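Local structure of CurF (Lyngbya majuscula, 5DP2) at residues A[106-111]-A[284-289]; A[126-131]-A[294-299]; A[196-199]-A[205-208]. The protein is an enoyl reductase-type enzyme of the curacin A polyketide synthase pathway that binds NADP and serves as a cyclopropanase. One frame throughout, in Å; residues are numbered along the deposited sequence. Where two conformers were deposited one is given.

How the contacts relate
Followed from the N terminus, the chain of CurF runs out of strand 103-107 into 106-111, returns to the same mixed sheet as strands 116-119 and 124-126, and reaches the loop 126-131 before entering the nucleotide-binding part. There contact 3 closes a short loop inside one beta-alpha-beta unit, with helix segment 196-199 meeting strand 205-208. Only after the last strand of the parallel sheet does the chain come back: 284-289 closes a long loop in contact 1, and 294-299 another in contact 2. These two loops cross, and contact 3 is nested inside both. Contacts 1 and 2 thus tie consecutive helices to the GroES-like part, while contact 3 lies at the far edge of the parallel sheet.

Contact 1 of 3, residues A[106-111]-A[284-289]; sequences LAYPGN and EFVRDK
Tyr108 and Phe285 make a buried aromatic contact between the turn that follows strand 103-107 and the last part of helix 281-287. The rings are close to parallel, with 29° between their planes, but slid so far apart that they barely overlap: their centroids stand 5.8 Å from each other. Contact is made instead by the base of the tyrosine, whose CB comes to 3.6 Å from CD2 of Phe285, with Tyr108 CG 3.8 Å from the same CD2. CG of Tyr108 lies anti to the backbone N (chi1 -163°), which carries the phenol ring past Phe285 until its CE2 reaches CG2 of Val286, in one of that residue's two conformers, at 4.1 Å, on the exposed flank of the helix. In the two-part architecture of medium-chain reductases, a GroES-like part faces a Rossmann-like part across the cofactor cleft. Here a loop from the former meets a helix that follows the last strand of the latter, and the side chain of Phe285 lies about 7 Å from the bound NADP. Phe140 meets the Phe285 ring, and Met141 of helix 140-153 touches both aromatic residues. The backbone carbonyl of Tyr108 accepts a hydrogen bond from Lys66 NZ.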
loop_
_atom_site.group_PDB
_atom_site.type_symbol
_atom_site.label_atom_id
_atom_site.label_comp_id
_atom_site.label_asym_id
_atom_site.label_seq_id
_atom_site.Cartn_x
_atom_site.Cartn_y
_atom_site.Cartn_z
ATOM N N LEU A 106 8.594 -0.438 -9.940
ATOM C CA LEU A 106 7.522 -0.922 -10.813
ATOM C C LEU A 106 6.184 -0.468 -10.241
ATOM O O LEU A 106 5.832 -0.813 -9.097
ATOM C CB LEU A 106 7.567 -2.433 -10.962
ATOM C CG LEU A 106 8.849 -3.013 -11.585
ATOM C CD1 LEU A 106 9.908 -3.330 -10.551
ATOM C CD2 LEU A 106 8.502 -4.259 -12.416
ATOM N N ALA A 107 5.433 0.285 -11.048
ATOM C CA ALA A 107 4.125 0.821 -10.639
ATOM C C ALA A 107 3.043 -0.204 -10.978
ATOM O O ALA A 107 2.780 -0.471 -12.156
ATOM C CB ALA A 107 3.876 2.125 -11.385
ATOM N N TYR A 108 2.433 -0.794 -9.957
ATOM C CA TYR A 108 1.339 -1.749 -10.105
ATOM C C TYR A 108 1.573 -2.772 -11.223
ATOM O O TYR A 108 0.730 -2.964 -12.097
ATOM C CB TYR A 108 -0.034 -1.039 -10.269
ATOM C CG TYR A 108 -1.197 -1.980 -10.020
ATOM C CD1 TYR A 108 -1.373 -2.564 -8.768
ATOM C CD2 TYR A 108 -2.101 -2.329 -11.028
ATOM C CE1 TYR A 108 -2.393 -3.494 -8.542
ATOM C CE2 TYR A 108 -3.111 -3.249 -10.813
ATOM C CZ TYR A 108 -3.250 -3.842 -9.575
ATOM O OH TYR A 108 -4.253 -4.769 -9.412
ATOM N N PRO A 109 2.679 -3.534 -11.158
ATOM C CA PRO A 109 2.885 -4.568 -12.184
ATOM C C PRO A 109 1.884 -5.719 -12.051
ATOM O O PRO A 109 1.451 -6.270 -13.069
ATOM C CB PRO A 109 4.322 -5.023 -11.930
ATOM C CG PRO A 109 4.598 -4.694 -10.497
ATOM C CD PRO A 109 3.838 -3.413 -10.262
ATOM N N GLY A 110 1.554 -6.098 -10.804
ATOM C CA GLY A 110 0.665 -7.219 -10.533
ATOM C C GLY A 110 1.324 -8.580 -10.409
ATOM O O GLY A 110 0.688 -9.514 -9.916
ATOM N N ASN A 111 2.578 -8.650 -10.880
ATOM C CA ASN A 111 3.363 -9.894 -10.940
ATOM C C ASN A 111 4.805 -9.675 -10.469
ATOM O O ASN A 111 5.713 -10.387 -10.872
ATOM C CB ASN A 111 3.360 -10.467 -12.364
ATOM C CG ASN A 111 3.999 -9.538 -13.378
ATOM O OD1 ASN A 111 4.194 -8.352 -13.104
ATOM N ND2 ASN A 111 4.312 -10.054 -14.548
ATOM N N GLU A 284 -7.627 2.745 -9.741
ATOM C CA GLU A 284 -7.099 4.021 -10.267
ATOM C C GLU A 284 -5.934 3.792 -11.220
ATOM O O GLU A 284 -5.812 4.515 -12.238
ATOM C CB GLU A 284 -6.679 4.931 -9.114
ATOM C CG GLU A 284 -7.817 5.334 -8.189
ATOM C CD GLU A 284 -8.856 6.199 -8.844
ATOM O OE1 GLU A 284 -8.519 6.965 -9.792
ATOM O OE2 GLU A 284 -10.032 6.127 -8.431
ATOM N N PHE A 285 -5.043 2.851 -10.890
ATOM C CA PHE A 285 -3.881 2.578 -11.731
ATOM C C PHE A 285 -4.300 2.020 -13.105
ATOM O O PHE A 285 -3.743 2.422 -14.126
ATOM C CB PHE A 285 -2.907 1.630 -11.029
ATOM C CG PHE A 285 -2.256 2.200 -9.779
ATOM C CD1 PHE A 285 -1.758 3.486 -9.750
ATOM C CD2 PHE A 285 -2.107 1.421 -8.648
ATOM C CE1 PHE A 285 -1.145 3.996 -8.612
ATOM C CE2 PHE A 285 -1.482 1.928 -7.523
ATOM C CZ PHE A 285 -1.002 3.203 -7.501
ATOM N N VAL A 286 -5.274 1.122 -13.119
ATOM C CA VAL A 286 -5.773 0.532 -14.372
ATOM C C VAL A 286 -6.530 1.561 -15.195
ATOM O O VAL A 286 -6.486 1.568 -16.438
ATOM C CB VAL A 286 -6.683 -0.677 -14.073
ATOM C CG1 VAL A 286 -7.396 -1.164 -15.332
ATOM C CG2 VAL A 286 -5.855 -1.785 -13.463
ATOM N N ARG A 287 -7.252 2.442 -14.508
ATOM C CA ARG A 287 -8.039 3.468 -15.171
ATOM C C ARG A 287 -7.190 4.454 -15.995
ATOM O O ARG A 287 -7.592 4.858 -17.081
ATOM C CB ARG A 287 -8.842 4.189 -14.106
ATOM C CG ARG A 287 -9.659 5.355 -14.572
ATOM C CD ARG A 287 -10.386 6.034 -13.380
ATOM N NE ARG A 287 -11.060 7.233 -13.782
ATOM C CZ ARG A 287 -10.461 8.405 -13.950
ATOM N NH1 ARG A 287 -9.186 8.578 -13.666
ATOM N NH2 ARG A 287 -11.154 9.403 -14.464
ATOM N N ASP A 288 -6.032 4.847 -15.485
ATOM C CA ASP A 288 -5.229 5.916 -16.115
ATOM C C ASP A 288 -3.755 5.705 -15.790
ATOM O O ASP A 288 -3.377 5.863 -14.655
ATOM C CB ASP A 288 -5.714 7.254 -15.573
ATOM C CG ASP A 288 -5.008 8.429 -16.194
ATOM O OD1 ASP A 288 -4.094 8.261 -17.030
ATOM O OD2 ASP A 288 -5.401 9.553 -15.840
ATOM N N LYS A 289 -2.908 5.348 -16.763
ATOM C CA LYS A 289 -1.474 5.160 -16.455
ATOM C C LYS A 289 -0.725 6.429 -16.107
ATOM O O LYS A 289 0.372 6.362 -15.551
ATOM C CB LYS A 289 -0.745 4.376 -17.539
ATOM C CG LYS A 289 -1.108 2.904 -17.532
ATOM C CD LYS A 289 -0.027 2.016 -18.097
ATOM C CE LYS A 289 -0.426 0.565 -17.938
ATOM N NZ LYS A 289 0.470 -0.333 -18.703
#

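Contact 2 of 3, residues A[126-131]-A[294-299]; sequences AKPSDL and KLWDDL
Trp296 reaches out from helix 290-305 and sets one edge of its indole against the backbone and proline of 126-131. The atoms along that edge divide the work. NE1 approaches the carbonyl O of Ala126 at 3.5 Å, near the ring plane, a polar approach that falls short of a hydrogen bond, and CZ2 stands 3.6 Å from the same oxygen. Further along, CH2 meets CG of Pro128 at 4.0 Å, again in the plane of the ring, so the pyrrolidine abuts the benzo rim and not a face. With CG anti to the backbone N of Trp296 (chi1 -166°), the indole is directed out to the loop.

In the next shell the loop is shaped from within. Pro128 to Leu131 form a type I beta turn, closed by a weak bond from Leu131 N to Pro128 O. Lys127 turns away from the helix, and its chain, extended as far as CE and bent at the last bond to NZ, runs back to this turn: NZ donates to Pro128 O at 3.0 Å and, more tightly, to Leu131 O at 2.6 Å, tilted by 33° and 22° from the respective carbonyl planes. Glu103 offers the same ammonium a long, weak ion pair. On the helix side, Phe303 touches both Trp296 and Pro128, and Leu295 and Leu299 face Phe144 and Tyr147 of helix 140-153. Ile139, from the loop before helix 140-153, packs on Trp296.

The interface and the loop behind it therefore differ in chemistry. Across the interface a largely apolar edge meets a proline, with one carbonyl nearby; behind it, a buried lysine has its ammonium held by two carbonyls of the turn, an arrangement that would be expected to steady the turn and offset part of the cost of burying the charge.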
loop_
_atom_site.group_PDB
_atom_site.type_symbol
_atom_site.label_atom_id
_atom_site.label_comp_id
_atom_site.label_asym_id
_atom_site.label_seq_id
_atom_site.Cartn_x
_atom_site.Cartn_y
_atom_site.Cartn_z
ATOM N N ALA A 126 11.728 6.050 -11.952
ATOM C CA ALA A 126 13.127 6.043 -11.544
ATOM C C ALA A 126 13.255 5.895 -10.025
ATOM O O ALA A 126 12.651 6.644 -9.247
ATOM C CB ALA A 126 13.813 7.325 -12.004
ATOM N N LYS A 127 14.053 4.920 -9.608
ATOM C CA LYS A 127 14.299 4.697 -8.179
ATOM C C LYS A 127 15.123 5.868 -7.606
ATOM O O LYS A 127 16.098 6.262 -8.225
ATOM C CB LYS A 127 15.098 3.417 -7.976
ATOM C CG LYS A 127 15.416 3.129 -6.515
ATOM C CD LYS A 127 16.251 1.878 -6.428
ATOM C CE LYS A 127 17.160 1.886 -5.254
ATOM N NZ LYS A 127 18.281 2.879 -5.451
ATOM N N PRO A 128 14.787 6.371 -6.403
ATOM C CA PRO A 128 15.671 7.355 -5.757
ATOM C C PRO A 128 17.081 6.752 -5.571
ATOM O O PRO A 128 17.239 5.680 -5.001
ATOM C CB PRO A 128 14.973 7.602 -4.402
ATOM C CG PRO A 128 13.523 7.294 -4.665
ATOM C CD PRO A 128 13.575 6.124 -5.591
ATOM N N SER A 129 18.116 7.412 -6.083
ATOM C CA SER A 129 19.436 6.788 -6.169
ATOM C C SER A 129 20.114 6.517 -4.829
ATOM O O SER A 129 20.903 5.582 -4.725
ATOM C CB SER A 129 20.360 7.624 -7.033
ATOM O OG SER A 129 20.539 8.911 -6.481
ATOM N N ASP A 130 19.778 7.305 -3.803
ATOM C CA ASP A 130 20.466 7.159 -2.516
ATOM C C ASP A 130 19.835 6.116 -1.594
ATOM O O ASP A 130 20.401 5.781 -0.557
ATOM C CB ASP A 130 20.572 8.505 -1.782
ATOM C CG ASP A 130 21.461 9.492 -2.506
ATOM O OD1 ASP A 130 22.400 9.065 -3.206
ATOM O OD2 ASP A 130 21.222 10.707 -2.389
ATOM N N LEU A 131 18.701 5.551 -1.990
ATOM C CA LEU A 131 18.058 4.498 -1.214
ATOM C C LEU A 131 18.542 3.130 -1.689
ATOM O O LEU A 131 18.825 2.921 -2.866
ATOM C CB LEU A 131 16.550 4.588 -1.354
ATOM C CG LEU A 131 15.907 5.861 -0.862
ATOM C CD1 LEU A 131 14.394 5.774 -1.024
ATOM C CD2 LEU A 131 16.290 6.150 0.584
ATOM N N LYS A 294 1.830 11.172 -12.280
ATOM C CA LYS A 294 1.572 12.463 -11.659
ATOM C C LYS A 294 1.785 12.433 -10.148
ATOM O O LYS A 294 2.300 13.405 -9.581
ATOM C CB LYS A 294 0.190 12.947 -12.029
ATOM C CG LYS A 294 0.067 13.271 -13.509
ATOM C CD LYS A 294 -1.311 13.790 -13.860
ATOM C CE LYS A 294 -2.315 12.664 -13.989
ATOM N NZ LYS A 294 -3.659 13.197 -14.363
ATOM N N LEU A 295 1.433 11.317 -9.497
ATOM C CA LEU A 295 1.723 11.229 -8.073
ATOM C C LEU A 295 3.222 11.217 -7.826
ATOM O O LEU A 295 3.703 11.871 -6.881
ATOM C CB LEU A 295 1.046 9.993 -7.469
ATOM C CG LEU A 295 -0.471 10.013 -7.386
ATOM C CD1 LEU A 295 -1.054 8.667 -6.981
ATOM C CD2 LEU A 295 -0.976 11.071 -6.444
ATOM N N TRP A 296 3.988 10.491 -8.656
ATOM C CA TRP A 296 5.439 10.467 -8.465
ATOM C C TRP A 296 6.082 11.839 -8.731
ATOM O O TRP A 296 7.096 12.175 -8.136
ATOM C CB TRP A 296 6.085 9.369 -9.318
ATOM C CG TRP A 296 7.509 9.026 -8.973
ATOM C CD1 TRP A 296 8.572 8.990 -9.839
ATOM C CD2 TRP A 296 8.050 8.634 -7.690
ATOM N NE1 TRP A 296 9.704 8.603 -9.191
ATOM C CE2 TRP A 296 9.418 8.361 -7.874
ATOM C CE3 TRP A 296 7.516 8.483 -6.404
ATOM C CZ2 TRP A 296 10.256 7.961 -6.830
ATOM C CZ3 TRP A 296 8.352 8.083 -5.355
ATOM C CH2 TRP A 296 9.706 7.848 -5.576
ATOM N N ASP A 297 5.476 12.638 -9.610
ATOM C CA ASP A 297 5.982 14.000 -9.818
ATOM C C ASP A 297 6.011 14.771 -8.494
ATOM O O ASP A 297 6.897 15.601 -8.284
ATOM C CB ASP A 297 5.126 14.777 -10.818
ATOM C CG ASP A 297 5.302 14.345 -12.253
ATOM O OD1 ASP A 297 6.350 13.771 -12.598
ATOM O OD2 ASP A 297 4.361 14.619 -13.031
ATOM N N ASP A 298 5.047 14.531 -7.614
ATOM C CA ASP A 298 5.024 15.186 -6.295
ATOM C C ASP A 298 5.890 14.454 -5.265
ATOM O O ASP A 298 6.597 15.081 -4.471
ATOM C CB ASP A 298 3.598 15.309 -5.740
ATOM C CG ASP A 298 2.730 16.309 -6.475
ATOM O OD1 ASP A 298 3.177 16.947 -7.438
ATOM O OD2 ASP A 298 1.574 16.438 -6.052
ATOM N N LEU A 299 5.854 13.124 -5.255
ATOM C CA LEU A 299 6.496 12.378 -4.197
ATOM C C LEU A 299 8.001 12.204 -4.410
ATOM O O LEU A 299 8.744 12.097 -3.432
ATOM C CB LEU A 299 5.836 11.008 -4.058
ATOM C CG LEU A 299 4.453 10.995 -3.401
ATOM C CD1 LEU A 299 3.734 9.660 -3.655
ATOM C CD2 LEU A 299 4.564 11.229 -1.898
#

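Contact 3 of 3, residues A[196-199]-A[205-208]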
loop_
_atom_site.group_PDB
_atom_site.type_symbol
_atom_site.label_atom_id
_atom_site.label_comp_id
_atom_site.label_asym_id
_atom_site.label_seq_id
_atom_site.Cartn_x
_atom_site.Cartn_y
_atom_site.Cartn_z
ATOM N N SER A 196 3.565 1.551 22.412
ATOM C CA SER A 196 4.819 2.114 22.866
ATOM C C SER A 196 5.751 2.408 21.700
ATOM O O SER A 196 6.522 3.390 21.740
ATOM C CB SER A 196 5.500 1.125 23.840
ATOM O OG SER A 196 5.801 -0.120 23.196
ATOM N N VAL A 197 5.713 1.553 20.686
ATOM C CA VAL A 197 6.557 1.721 19.521
ATOM C C VAL A 197 6.191 3.028 18.791
ATOM O O VAL A 197 7.060 3.813 18.404
ATOM C CB VAL A 197 6.452 0.492 18.571
ATOM C CG1 VAL A 197 7.296 0.701 17.321
ATOM C CG2 VAL A 197 6.855 -0.791 19.287
ATOM N N LEU A 198 4.895 3.279 18.621
ATOM C CA LEU A 198 4.452 4.486 17.931
ATOM C C LEU A 198 4.728 5.752 18.782
ATOM O O LEU A 198 5.079 6.813 18.249
ATOM C CB LEU A 198 2.989 4.417 17.565
ATOM C CG LEU A 198 2.750 3.704 16.231
ATOM C CD1 LEU A 198 3.480 2.413 15.932
ATOM C CD2 LEU A 198 1.294 3.614 15.952
ATOM N N ARG A 199 4.598 5.664 20.100
ATOM C CA ARG A 199 4.962 6.804 20.945
ATOM C C ARG A 199 6.460 7.112 20.783
ATOM O O ARG A 199 6.837 8.295 20.701
ATOM C CB ARG A 199 4.555 6.547 22.399
ATOM C CG ARG A 199 3.046 6.503 22.607
ATOM C CD ARG A 199 2.654 6.240 24.063
ATOM N NE ARG A 199 1.195 6.229 24.210
ATOM C CZ ARG A 199 0.510 5.554 25.130
ATOM N NH1 ARG A 199 1.125 4.802 26.029
ATOM N NH2 ARG A 199 -0.811 5.585 25.107
ATOM N N HIS A 205 -0.467 11.227 20.709
ATOM C CA HIS A 205 -1.737 10.573 21.025
ATOM C C HIS A 205 -1.839 9.229 20.294
ATOM O O HIS A 205 -2.019 9.197 19.083
ATOM C CB HIS A 205 -2.927 11.447 20.618
ATOM C CG HIS A 205 -3.034 12.735 21.372
ATOM N ND1 HIS A 205 -2.988 12.816 22.749
ATOM C CD2 HIS A 205 -3.251 13.996 20.936
ATOM C CE1 HIS A 205 -3.157 14.070 23.127
ATOM N NE2 HIS A 205 -3.328 14.803 22.044
ATOM N N VAL A 206 -1.711 8.138 21.040
ATOM C CA VAL A 206 -1.742 6.788 20.491
ATOM C C VAL A 206 -2.706 5.969 21.357
ATOM O O VAL A 206 -2.582 5.935 22.579
ATOM C CB VAL A 206 -0.358 6.119 20.461
ATOM C CG1 VAL A 206 -0.461 4.781 19.729
ATOM C CG2 VAL A 206 0.699 7.000 19.806
ATOM N N MET A 207 -3.685 5.339 20.703
ATOM C CA MET A 207 -4.800 4.643 21.349
ATOM C C MET A 207 -4.907 3.230 20.796
ATOM O O MET A 207 -4.400 2.932 19.717
ATOM C CB MET A 207 -6.134 5.401 21.062
ATOM C CG MET A 207 -6.176 6.785 21.668
ATOM S SD MET A 207 -7.402 7.846 20.913
ATOM C CE MET A 207 -6.493 8.253 19.435
ATOM N N ASN A 208 -5.627 2.383 21.512
ATOM C CA ASN A 208 -5.884 1.020 21.078
ATOM C C ASN A 208 -6.889 0.985 19.942
ATOM O O ASN A 208 -8.004 1.520 20.051
ATOM C CB ASN A 208 -6.450 0.253 22.296
ATOM C CG ASN A 208 -6.738 -1.210 22.022
ATOM O OD1 ASN A 208 -6.306 -1.771 21.035
ATOM N ND2 ASN A 208 -7.470 -1.843 22.938
HETATM O O HOH W 1 -0.760 8.543 23.783
#
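Val206 lies beneath the side chain of Arg199, which passes obliquely over it and brings its guanidinium to the backbone of the strand. The aliphatic part makes the first touch: CG of Arg199 is 3.7 Å from CG2 of Val206. From CG to NE the chain is extended, with CG anti to the carbonyl carbon (chi1 -67°), and this reach delivers NH2 to the carbonyl O of Val206. The resulting hydrogen bond, made in one of the two conformers of the arginine, is 3.1 Å long and somewhat bent, with 144° at the hydrogen, and the oxygen lies 25° out of the guanidinium plane. In this conformer a water joins the same two residues by a second route: it accepts from Val206 N at 2.9 Å and, weakly, from Arg199 NE at 3.1 Å. One arginine can thus reach both polar backbone atoms of one valine, the carbonyl directly and the N-H through solvent. On the buried side, Leu198 supplies the apolar half, its CB standing 4.1 Å from each of CG1 and CG2 of Val206, so that the branched side chain is met by both helix residues.

The arrangement belongs to the beta-alpha-beta unit of strand 185-190, helix 195-200 and strand 205-208, in the Rossmann-like part that holds NADP. Strand 205-208 is an outermost strand of the parallel sheet: the backbones of His205 and Met207 pair with Ala188 and Thr190 of strand 185-190. Leu198 and Val206 both touch Thr190 on the face turned to helix 195-200, whereas Met207 packs against helix 214-221 and His205 stacks on Phe187.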